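Side-chain contacts in hemerythrin HHE cation binding domain protein (Mycobacterium kansasii, PDB 6TYJ), which binds metal ions, here zinc, in a hemerythrin-like helical bundle and probably works with a pair of iron ions: residues 32-35 / 36-39; 50-53 / 54-58; 102-105 / 106-109. All coordinates share one frame; numbering follows the deposited sequence. Where two conformers were deposited one is given.

Contact 1: 32-35 / 36-39; sequences EAPV and NSEE
A local turn-and-cap contact on the protein surface links P34 to S37 in the connection between helix 12-32 and helix 38-65. The four residues from P34 to S37 make a type II beta turn, closed by the bond from S37 N to P34 O at 3.1 Å. That same oxygen also accepts a short bond from the hydroxyl, S37 OG to P34 O at 2.6 Å. The two donors approach differently: the hydroxyl lies 17° from the carbonyl plane, while the amide stands well above it. With chi1 at 60°, S37 OG sits between its own backbone N and carbonyl carbon, and from there it also reaches R40 N. The hydroxyl lies alongside the proline ring as well, with S37 OG 3.6 Å from P34 CD. Just before the turn, the buried methyl A33 CB meets the carboxylate end of the extended E39 chain, 4.0 Å from E39 CD. N36 carries the positive phi of a type II turn, 75°, and its OD1 is hydrogen-bonded to H41. A type II turn leading into a serine N-cap makes a short connection between two consecutive helices of an all-alpha bundle.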
ATOM      1  N   GLU A  32      17.937  -2.677   3.584  1.00 25.63           N
ATOM      2  CA  GLU A  32      19.348  -2.328   3.617  1.00 26.59           C
ATOM      3  C   GLU A  32      19.819  -1.914   5.003  1.00 27.82           C
ATOM      4  O   GLU A  32      21.031  -1.948   5.259  1.00 32.01           O
ATOM      5  CB  GLU A  32      19.642  -1.196   2.626  1.00 30.91           C
ATOM      6  CG  GLU A  32      19.603  -1.575   1.152  1.00 42.91           C
ATOM      7  CD  GLU A  32      19.600  -0.340   0.245  1.00 57.84           C
ATOM      8  OE1 GLU A  32      19.269   0.766   0.740  1.00 59.72           O
ATOM      9  OE2 GLU A  32      19.920  -0.472  -0.959  1.00 59.47           O
ATOM     10  N   ALA A  33      18.892  -1.523   5.901  1.00 25.99           N
ATOM     11  CA  ALA A  33      19.243  -1.080   7.234  1.00 21.61           C
ATOM     12  C   ALA A  33      19.488  -2.287   8.146  1.00 22.59           C
ATOM     13  O   ALA A  33      18.944  -3.374   7.920  1.00 26.06           O
ATOM     14  CB  ALA A  33      18.118  -0.209   7.799  1.00 24.78           C
ATOM     15  N   PRO A  34      20.360  -2.143   9.135  1.00 25.31           N
ATOM     16  CA  PRO A  34      20.683  -3.286   9.999  1.00 28.29           C
ATOM     17  C   PRO A  34      19.449  -3.740  10.772  1.00 26.41           C
ATOM     18  O   PRO A  34      18.608  -2.928  11.162  1.00 22.73           O
ATOM     19  CB  PRO A  34      21.768  -2.726  10.930  1.00 25.47           C
ATOM     20  CG  PRO A  34      22.390  -1.585  10.161  1.00 23.22           C
ATOM     21  CD  PRO A  34      21.196  -0.968   9.408  1.00 23.31           C
ATOM     22  N   VAL A  35      19.352  -5.057  10.995  1.00 23.58           N
ATOM     23  CA  VAL A  35      18.187  -5.614  11.682  1.00 22.33           C
ATOM     24  C   VAL A  35      18.140  -5.102  13.112  1.00 19.75           C
ATOM     25  O   VAL A  35      19.145  -5.104  13.828  1.00 23.44           O
ATOM     26  CB  VAL A  35      18.203  -7.154  11.625  1.00 23.65           C
ATOM     27  CG1 VAL A  35      17.118  -7.721  12.519  1.00 24.71           C
ATOM     28  CG2 VAL A  35      17.912  -7.615  10.225  1.00 26.30           C
ATOM     29  N   ASN A  36      16.963  -4.581  13.509  1.00 18.83           N
ATOM     30  CA  ASN A  36      16.687  -4.070  14.849  1.00 20.33           C
ATOM     31  C   ASN A  36      17.331  -2.710  15.107  1.00 18.99           C
ATOM     32  O   ASN A  36      17.339  -2.246  16.257  1.00 24.47           O
ATOM     33  CB  ASN A  36      17.080  -5.078  15.944  1.00 24.94           C
ATOM     34  CG  ASN A  36      16.267  -4.902  17.234  1.00 25.32           C
ATOM     35  OD1 ASN A  36      15.140  -4.388  17.215  1.00 22.73           O
ATOM     36  ND2 ASN A  36      16.831  -5.316  18.351  1.00 27.37           N
ATOM     37  N   SER A  37      17.850  -2.048  14.074  1.00 20.92           N
ATOM     38  CA  SER A  37      18.420  -0.718  14.214  1.00 20.74           C
ATOM     39  C   SER A  37      17.313   0.318  14.358  1.00 21.53           C
ATOM     40  O   SER A  37      16.185   0.098  13.926  1.00 20.74           O
ATOM     41  CB  SER A  37      19.299  -0.364  13.005  1.00 28.19           C
ATOM     42  OG  SER A  37      18.580  -0.370  11.771  1.00 24.62           O
ATOM     43  N   GLU A  38      17.657   1.432  15.013  1.00 24.13           N
ATOM     44  CA  GLU A  38      16.756   2.592  15.086  1.00 25.19           C
ATOM     45  C   GLU A  38      16.245   2.994  13.708  1.00 22.20           C
ATOM     46  O   GLU A  38      15.054   3.308  13.530  1.00 20.34           O
ATOM     47  CB  GLU A  38      17.500   3.770  15.720  1.00 28.77           C
ATOM     48  CG  GLU A  38      18.005   3.536  17.117  1.00 39.95           C
ATOM     49  CD  GLU A  38      19.104   4.513  17.544  1.00 37.97           C
ATOM     50  OE1 GLU A  38      19.681   5.243  16.700  1.00 31.32           O
ATOM     51  OE2 GLU A  38      19.400   4.539  18.749  1.00 43.50           O
ATOM     52  N   GLU A  39      17.154   3.032  12.735  1.00 27.29           N
ATOM     53  CA  GLU A  39      16.812   3.413  11.373  1.00 27.37           C
ATOM     54  C   GLU A  39      15.790   2.463  10.776  1.00 20.79           C
ATOM     55  O   GLU A  39      14.805   2.910  10.169  1.00 20.97           O
ATOM     56  CB  GLU A  39      18.085   3.442  10.519  1.00 26.99           C
ATOM     57  CG  GLU A  39      17.817   3.843   9.095  1.00 35.48           C
ATOM     58  CD  GLU A  39      19.007   3.660   8.148  1.00 51.01           C
ATOM     59  OE1 GLU A  39      20.097   3.240   8.604  1.00 49.14           O
ATOM     60  OE2 GLU A  39      18.831   3.931   6.935  1.00 49.69           O
TER

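Contact 2: 50-53 / 54-58; sequences ELDI and HFRIE. With ZN (zinc ion), chain B.
From E50 to E58 the chain is one unbroken run of helix 38-65, its successive i to i+4 bonds including the nearly straight F55 N to L51 O at 3.0 Å. Two side-chain pairs at the same spacing sit on that backbone. In the first, in the conformer given, the methyl L51 CD1 rests over the middle of one face of the F55 ring, 3.6 Å from its centroid and 14° off the normal, a CH-pi contact. L51 CG is anti to the backbone N and beside the carbonyl carbon (chi1 176°), and from there CD1 reaches the ring. The F55 ring stacks in turn with H80, a zinc ligand, while its CD1 lies at the edge of the H54 imidazole, in that ring's plane. The second pair is a salt bridge: R56 NE gives its hydrogen to D52 OD1 at 2.9 Å, on the syn side but tilted out of the carboxylate plane. The arginine is extended from CG to NE, and its guanidinium plane stands 75° from the carboxylate. R56 NH2 is farther off, 3.7 Å from D52 OD1. Y150 of helix 133-161 and S169 also touch R56. One turn separates H54 and E58, and they hold the zinc together, through H54 NE2 at 2.1 Å and E58 OE2 at 1.9 Å. H54 ND1 is hydrogen-bonded to H19, a second-shell residue that probably steadies the ring's rotation. H20, H114 and E118 complete the five-ligand site, and E58 OE1 goes to another zinc that H80 and H114 also bind. A histidine and a bridging glutamate on successive helical turns, the H-x-x-x-E pattern, are the signature of the hemerythrin dinuclear metal centre.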
ATOM      1  N   GLU A  50       2.478   4.649   4.723  1.00 16.91           N
ATOM      2  CA  GLU A  50       2.232   4.701   3.289  1.00 17.84           C
ATOM      3  C   GLU A  50       1.353   3.543   2.850  1.00 19.37           C
ATOM      4  O   GLU A  50       0.498   3.709   1.977  1.00 19.30           O
ATOM      5  CB  GLU A  50       3.568   4.711   2.510  1.00 18.38           C
ATOM      6  CG  GLU A  50       4.413   5.960   2.808  1.00 18.50           C
ATOM      7  CD  GLU A  50       3.638   7.257   2.667  1.00 19.98           C
ATOM      8  OE1 GLU A  50       3.028   7.482   1.603  1.00 20.71           O
ATOM      9  OE2 GLU A  50       3.677   8.067   3.620  1.00 21.61           O
ATOM     10  N   LEU A  51       1.533   2.364   3.451  1.00 16.92           N
ATOM     11  CA  LEU A  51       0.708   1.215   3.091  0.57 17.83           C
ATOM     12  C   LEU A  51      -0.749   1.454   3.467  1.00 19.53           C
ATOM     13  O   LEU A  51      -1.650   1.193   2.665  1.00 21.16           O
ATOM     14  CB  LEU A  51       1.238  -0.056   3.764  0.57 22.19           C
ATOM     15  CG  LEU A  51       0.449  -1.355   3.577  0.57 21.10           C
ATOM     16  CD1 LEU A  51       0.116  -1.587   2.109  0.57 23.95           C
ATOM     17  CD2 LEU A  51       1.207  -2.561   4.152  0.57 24.68           C
ATOM     18  N   ASP A  52      -0.987   1.922   4.695  1.00 18.51           N
ATOM     19  CA  ASP A  52      -2.336   2.284   5.149  1.00 19.96           C
ATOM     20  C   ASP A  52      -3.033   3.172   4.135  1.00 24.76           C
ATOM     21  O   ASP A  52      -4.151   2.873   3.685  1.00 25.64           O
ATOM     22  CB  ASP A  52      -2.230   2.991   6.507  1.00 20.69           C
ATOM     23  CG  ASP A  52      -3.567   3.426   7.072  1.00 29.54           C
ATOM     24  OD1 ASP A  52      -4.594   2.831   6.727  1.00 34.17           O
ATOM     25  OD2 ASP A  52      -3.578   4.373   7.872  1.00 33.91           O
ATOM     26  N   ILE A  53      -2.384   4.263   3.743  1.00 17.39           N
ATOM     27  CA  ILE A  53      -3.096   5.206   2.886  1.00 18.83           C
ATOM     28  C   ILE A  53      -3.214   4.683   1.461  1.00 17.20           C
ATOM     29  O   ILE A  53      -4.178   5.024   0.744  1.00 18.92           O
ATOM     30  CB  ILE A  53      -2.454   6.595   2.941  1.00 25.33           C
ATOM     31  CG1 ILE A  53      -1.120   6.636   2.237  1.00 23.91           C
ATOM     32  CG2 ILE A  53      -2.265   7.038   4.390  1.00 25.10           C
ATOM     33  CD1 ILE A  53      -0.373   7.961   2.577  1.00 26.32           C
ATOM     34  N   HIS A  54      -2.273   3.836   1.039  1.00 17.18           N
ATOM     35  CA  HIS A  54      -2.313   3.278  -0.301  1.00 15.53           C
ATOM     36  C   HIS A  54      -3.513   2.369  -0.495  1.00 17.94           C
ATOM     37  O   HIS A  54      -4.268   2.520  -1.475  1.00 16.58           O
ATOM     38  CB  HIS A  54      -1.037   2.495  -0.553  1.00 14.75           C
ATOM     39  CG  HIS A  54      -0.910   2.020  -1.956  1.00 16.19           C
ATOM     40  ND1 HIS A  54      -0.488   2.836  -2.975  1.00 20.58           N
ATOM     41  CD2 HIS A  54      -1.141   0.807  -2.511  1.00 20.47           C
ATOM     42  CE1 HIS A  54      -0.458   2.149  -4.106  1.00 20.04           C
ATOM     43  NE2 HIS A  54      -0.861   0.919  -3.847  1.00 22.13           N
ATOM     44  N   PHE A  55      -3.714   1.423   0.434  1.00 19.69           N
ATOM     45  CA  PHE A  55      -4.858   0.527   0.316  1.00 19.01           C
ATOM     46  C   PHE A  55      -6.161   1.297   0.427  1.00 20.97           C
ATOM     47  O   PHE A  55      -7.140   0.931  -0.230  1.00 20.19           O
ATOM     48  CB  PHE A  55      -4.796  -0.594   1.356  1.00 19.87           C
ATOM     49  CG  PHE A  55      -3.836  -1.694   0.990  1.00 24.73           C
ATOM     50  CD1 PHE A  55      -3.005  -1.568  -0.113  1.00 33.51           C
ATOM     51  CD2 PHE A  55      -3.799  -2.863   1.733  1.00 24.59           C
ATOM     52  CE1 PHE A  55      -2.111  -2.587  -0.465  1.00 33.22           C
ATOM     53  CE2 PHE A  55      -2.921  -3.875   1.395  1.00 25.24           C
ATOM     54  CZ  PHE A  55      -2.079  -3.738   0.289  1.00 24.42           C
ATOM     55  N   ARG A  56      -6.191   2.365   1.232  1.00 17.03           N
ATOM     56  CA  ARG A  56      -7.431   3.138   1.367  1.00 17.24           C
ATOM     57  C   ARG A  56      -7.760   3.886   0.087  1.00 21.78           C
ATOM     58  O   ARG A  56      -8.935   3.916  -0.325  1.00 19.98           O
ATOM     59  CB  ARG A  56      -7.320   4.112   2.533  1.00 24.71           C
ATOM     60  CG  ARG A  56      -7.441   3.461   3.893  1.00 35.03           C
ATOM     61  CD  ARG A  56      -7.516   4.508   4.983  1.00 29.76           C
ATOM     62  NE  ARG A  56      -7.290   3.899   6.283  1.00 34.22           N
ATOM     63  CZ  ARG A  56      -8.260   3.514   7.098  1.00 49.86           C
ATOM     64  NH1 ARG A  56      -9.525   3.689   6.749  1.00 46.01           N
ATOM     65  NH2 ARG A  56      -7.963   2.973   8.270  1.00 55.84           N
ATOM     66  N   ILE A  57      -6.770   4.543  -0.538  1.00 21.22           N
ATOM     67  CA  ILE A  57      -7.136   5.224  -1.774  0.57 23.90           C
ATOM     68  C   ILE A  57      -7.519   4.219  -2.848  1.00 18.51           C
ATOM     69  O   ILE A  57      -8.434   4.513  -3.648  1.00 19.41           O
ATOM     70  CB  ILE A  57      -6.068   6.217  -2.279  0.57 20.06           C
ATOM     71  CG1 ILE A  57      -4.803   5.528  -2.774  0.57 17.12           C
ATOM     72  CG2 ILE A  57      -5.751   7.270  -1.211  0.57 25.56           C
ATOM     73  CD1 ILE A  57      -3.868   6.518  -3.448  0.57 26.00           C
ATOM     74  N   GLU A  58      -6.917   3.023  -2.863  1.00 18.60           N
ATOM     75  CA  GLU A  58      -7.339   1.999  -3.814  1.00 19.40           C
ATOM     76  C   GLU A  58      -8.776   1.565  -3.510  1.00 17.79           C
ATOM     77  O   GLU A  58      -9.637   1.557  -4.408  1.00 19.79           O
ATOM     78  CB  GLU A  58      -6.317   0.831  -3.816  1.00 16.32           C
ATOM     79  CG  GLU A  58      -5.061   1.176  -4.592  1.00 18.92           C
ATOM     80  CD  GLU A  58      -4.039   0.095  -4.540  1.00 26.56           C
ATOM     81  OE1 GLU A  58      -4.142  -0.784  -3.696  1.00 28.37           O
ATOM     82  OE2 GLU A  58      -3.120   0.174  -5.370  1.00 17.29           O
TER
HETATM   83 ZN    ZN B 300      -1.325  -0.527  -5.304  0.90 20.97          ZN

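Contact 3: 102-105 / 106-109; sequences DEWN and SFKT
S106 begins the second half of this run of helix 100-121, bonding back from S106 N to D102 O at 3.0 Å. A water spans the same pair, donating to D102 O at 2.8 Å and hydrogen-bonded also to S106 OG. Next comes F107, whose ring edge is turned to the indole: F107 CD2 lies 3.8 Å from W104 CZ3, with the two ring planes inclined at 45°. Both rings are buried, F107 against L87 and L51, W104 against F44 and L47, where helix 100-121 packs on helices 70-91 and 38-65 of the hemerythrin-like four-helix bundle. K108 then crosses the indole at a slant. K108 CB lies over one face, offset toward the rim, and K108 CD is 3.9 Å from W104 NE1. The chain bends at chi3 (75°), and K108 NZ, like W104 NE1, is hydrogen-bonded to S31 OG on helix 12-32. A second water donates to N105 OD1 at 2.7 Å and accepts a weak bond from K108 NZ. Last, T109 holds N105 O doubly, T109 N and T109 OG1 each 3.0 Å from it on opposite faces of the carbonyl plane.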
ATOM      1  N   ASP A 102      13.865 -13.672   7.592  1.00 33.37           N
ATOM      2  CA  ASP A 102      13.031 -14.531   6.751  1.00 36.56           C
ATOM      3  C   ASP A 102      11.600 -14.012   6.673  1.00 30.96           C
ATOM      4  O   ASP A 102      10.997 -14.004   5.597  1.00 33.77           O
ATOM      5  CB  ASP A 102      13.031 -15.961   7.280  1.00 35.46           C
ATOM      6  CG  ASP A 102      14.201 -16.752   6.799  1.00 48.84           C
ATOM      7  OD1 ASP A 102      14.979 -16.233   5.972  1.00 54.79           O
ATOM      8  OD2 ASP A 102      14.332 -17.900   7.256  1.00 48.68           O
ATOM      9  N   GLU A 103      11.033 -13.581   7.809  1.00 27.94           N
ATOM     10  CA  GLU A 103       9.670 -13.055   7.783  1.00 31.51           C
ATOM     11  C   GLU A 103       9.594 -11.752   7.001  1.00 26.01           C
ATOM     12  O   GLU A 103       8.634 -11.530   6.250  1.00 25.84           O
ATOM     13  CB  GLU A 103       9.151 -12.856   9.207  1.00 31.09           C
ATOM     14  CG  GLU A 103       9.024 -14.146  10.029  1.00 28.08           C
ATOM     15  CD  GLU A 103       8.048 -15.157   9.433  1.00 41.66           C
ATOM     16  OE1 GLU A 103       7.195 -14.784   8.594  1.00 37.31           O
ATOM     17  OE2 GLU A 103       8.142 -16.345   9.797  1.00 43.92           O
ATOM     18  N   TRP A 104      10.588 -10.877   7.162  1.00 24.68           N
ATOM     19  CA  TRP A 104      10.583  -9.632   6.398  1.00 27.19           C
ATOM     20  C   TRP A 104      10.612  -9.923   4.901  1.00 27.42           C
ATOM     21  O   TRP A 104       9.844  -9.338   4.127  1.00 26.70           O
ATOM     22  CB  TRP A 104      11.770  -8.747   6.797  1.00 26.93           C
ATOM     23  CG  TRP A 104      12.003  -7.670   5.773  1.00 22.25           C
ATOM     24  CD1 TRP A 104      13.019  -7.593   4.882  1.00 24.96           C
ATOM     25  CD2 TRP A 104      11.133  -6.570   5.489  1.00 19.10           C
ATOM     26  NE1 TRP A 104      12.864  -6.487   4.069  1.00 26.52           N
ATOM     27  CE2 TRP A 104      11.713  -5.842   4.432  1.00 23.94           C
ATOM     28  CE3 TRP A 104       9.934  -6.112   6.052  1.00 24.49           C
ATOM     29  CZ2 TRP A 104      11.137  -4.691   3.907  1.00 20.56           C
ATOM     30  CZ3 TRP A 104       9.349  -4.966   5.524  1.00 25.10           C
ATOM     31  CH2 TRP A 104       9.956  -4.270   4.465  1.00 21.11           C
ATOM     32  N   ASN A 105      11.459 -10.859   4.478  1.00 27.25           N
ATOM     33  CA  ASN A 105      11.537 -11.171   3.052  1.00 26.70           C
ATOM     34  C   ASN A 105      10.228 -11.754   2.536  1.00 33.53           C
ATOM     35  O   ASN A 105       9.807 -11.438   1.420  1.00 30.36           O
ATOM     36  CB  ASN A 105      12.701 -12.125   2.784  1.00 33.69           C
ATOM     37  CG  ASN A 105      14.035 -11.427   2.861  1.00 34.41           C
ATOM     38  OD1 ASN A 105      14.142 -10.243   2.533  1.00 36.41           O
ATOM     39  ND2 ASN A 105      15.072 -12.154   3.279  1.00 32.55           N
ATOM     40  N   SER A 106       9.579 -12.612   3.328  1.00 26.74           N
ATOM     41  CA  SER A 106       8.290 -13.162   2.928  1.00 29.54           C
ATOM     42  C   SER A 106       7.256 -12.054   2.772  1.00 24.81           C
ATOM     43  O   SER A 106       6.452 -12.073   1.834  1.00 32.10           O
ATOM     44  CB  SER A 106       7.821 -14.207   3.944  1.00 38.12           C
ATOM     45  OG  SER A 106       8.649 -15.366   3.899  1.00 38.57           O
ATOM     46  N   PHE A 107       7.263 -11.084   3.677  1.00 30.20           N
ATOM     47  CA  PHE A 107       6.336  -9.965   3.552  1.00 30.21           C
ATOM     48  C   PHE A 107       6.663  -9.103   2.338  1.00 26.34           C
ATOM     49  O   PHE A 107       5.762  -8.740   1.558  1.00 24.11           O
ATOM     50  CB  PHE A 107       6.359  -9.120   4.824  1.00 26.85           C
ATOM     51  CG  PHE A 107       5.499  -7.895   4.730  1.00 22.05           C
ATOM     52  CD1 PHE A 107       4.116  -8.003   4.745  1.00 26.03           C
ATOM     53  CD2 PHE A 107       6.077  -6.639   4.606  1.00 25.54           C
ATOM     54  CE1 PHE A 107       3.325  -6.888   4.662  1.00 25.94           C
ATOM     55  CE2 PHE A 107       5.289  -5.508   4.503  1.00 27.20           C
ATOM     56  CZ  PHE A 107       3.909  -5.626   4.529  1.00 28.61           C
ATOM     57  N   LYS A 108       7.937  -8.736   2.185  1.00 29.92           N
ATOM     58  CA  LYS A 108       8.373  -7.932   1.045  1.00 27.15           C
ATOM     59  C   LYS A 108       7.931  -8.561  -0.275  1.00 30.10           C
ATOM     60  O   LYS A 108       7.444  -7.863  -1.176  1.00 32.66           O
ATOM     61  CB  LYS A 108       9.888  -7.741   1.098  1.00 31.72           C
ATOM     62  CG  LYS A 108      10.406  -6.748   0.086  1.00 33.59           C
ATOM     63  CD  LYS A 108      11.871  -6.407   0.312  1.00 40.02           C
ATOM     64  CE  LYS A 108      12.770  -7.533  -0.146  1.00 51.51           C
ATOM     65  NZ  LYS A 108      14.206  -7.127  -0.266  1.00 55.30           N
ATOM     66  N   THR A 109       8.018  -9.889  -0.375  1.00 28.61           N
ATOM     67  CA  THR A 109       7.638 -10.576  -1.606  1.00 27.04           C
ATOM     68  C   THR A 109       6.154 -10.400  -1.902  1.00 28.27           C
ATOM     69  O   THR A 109       5.764 -10.153  -3.051  1.00 32.55           O
ATOM     70  CB  THR A 109       8.004 -12.058  -1.505  1.00 29.57           C
ATOM     71  OG1 THR A 109       9.434 -12.172  -1.439  1.00 33.18           O
ATOM     72  CG2 THR A 109       7.489 -12.841  -2.715  1.00 36.45           C
TER
HETATM   73  O   HOH W   1      11.656 -15.775   3.502  1.00 41.85           O
HETATM   74  O   HOH W   2      15.695  -7.995   2.615  1.00 34.46           O

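How the contacts relate
Along the chain the contacts come in order: contact 1 enters helix 38-65, contact 2 lies further along that same helix, and contact 3 is on helix 100-121. The centres of contacts 1 and 2 are about 24 Å apart, which separates the surface turn opening the helix from its metal-binding middle. Contact 3 is about 15 Å from contact 1, centre to centre, without touching it, and about 19 Å from contact 2, which it does touch: in the conformer given, L51 CD2 packs on F107 CZ at 4.1 Å. Through L51, then, the hydrophobic layer of 102-109 continues to F55 and the zinc site of the hemerythrin-like bundle.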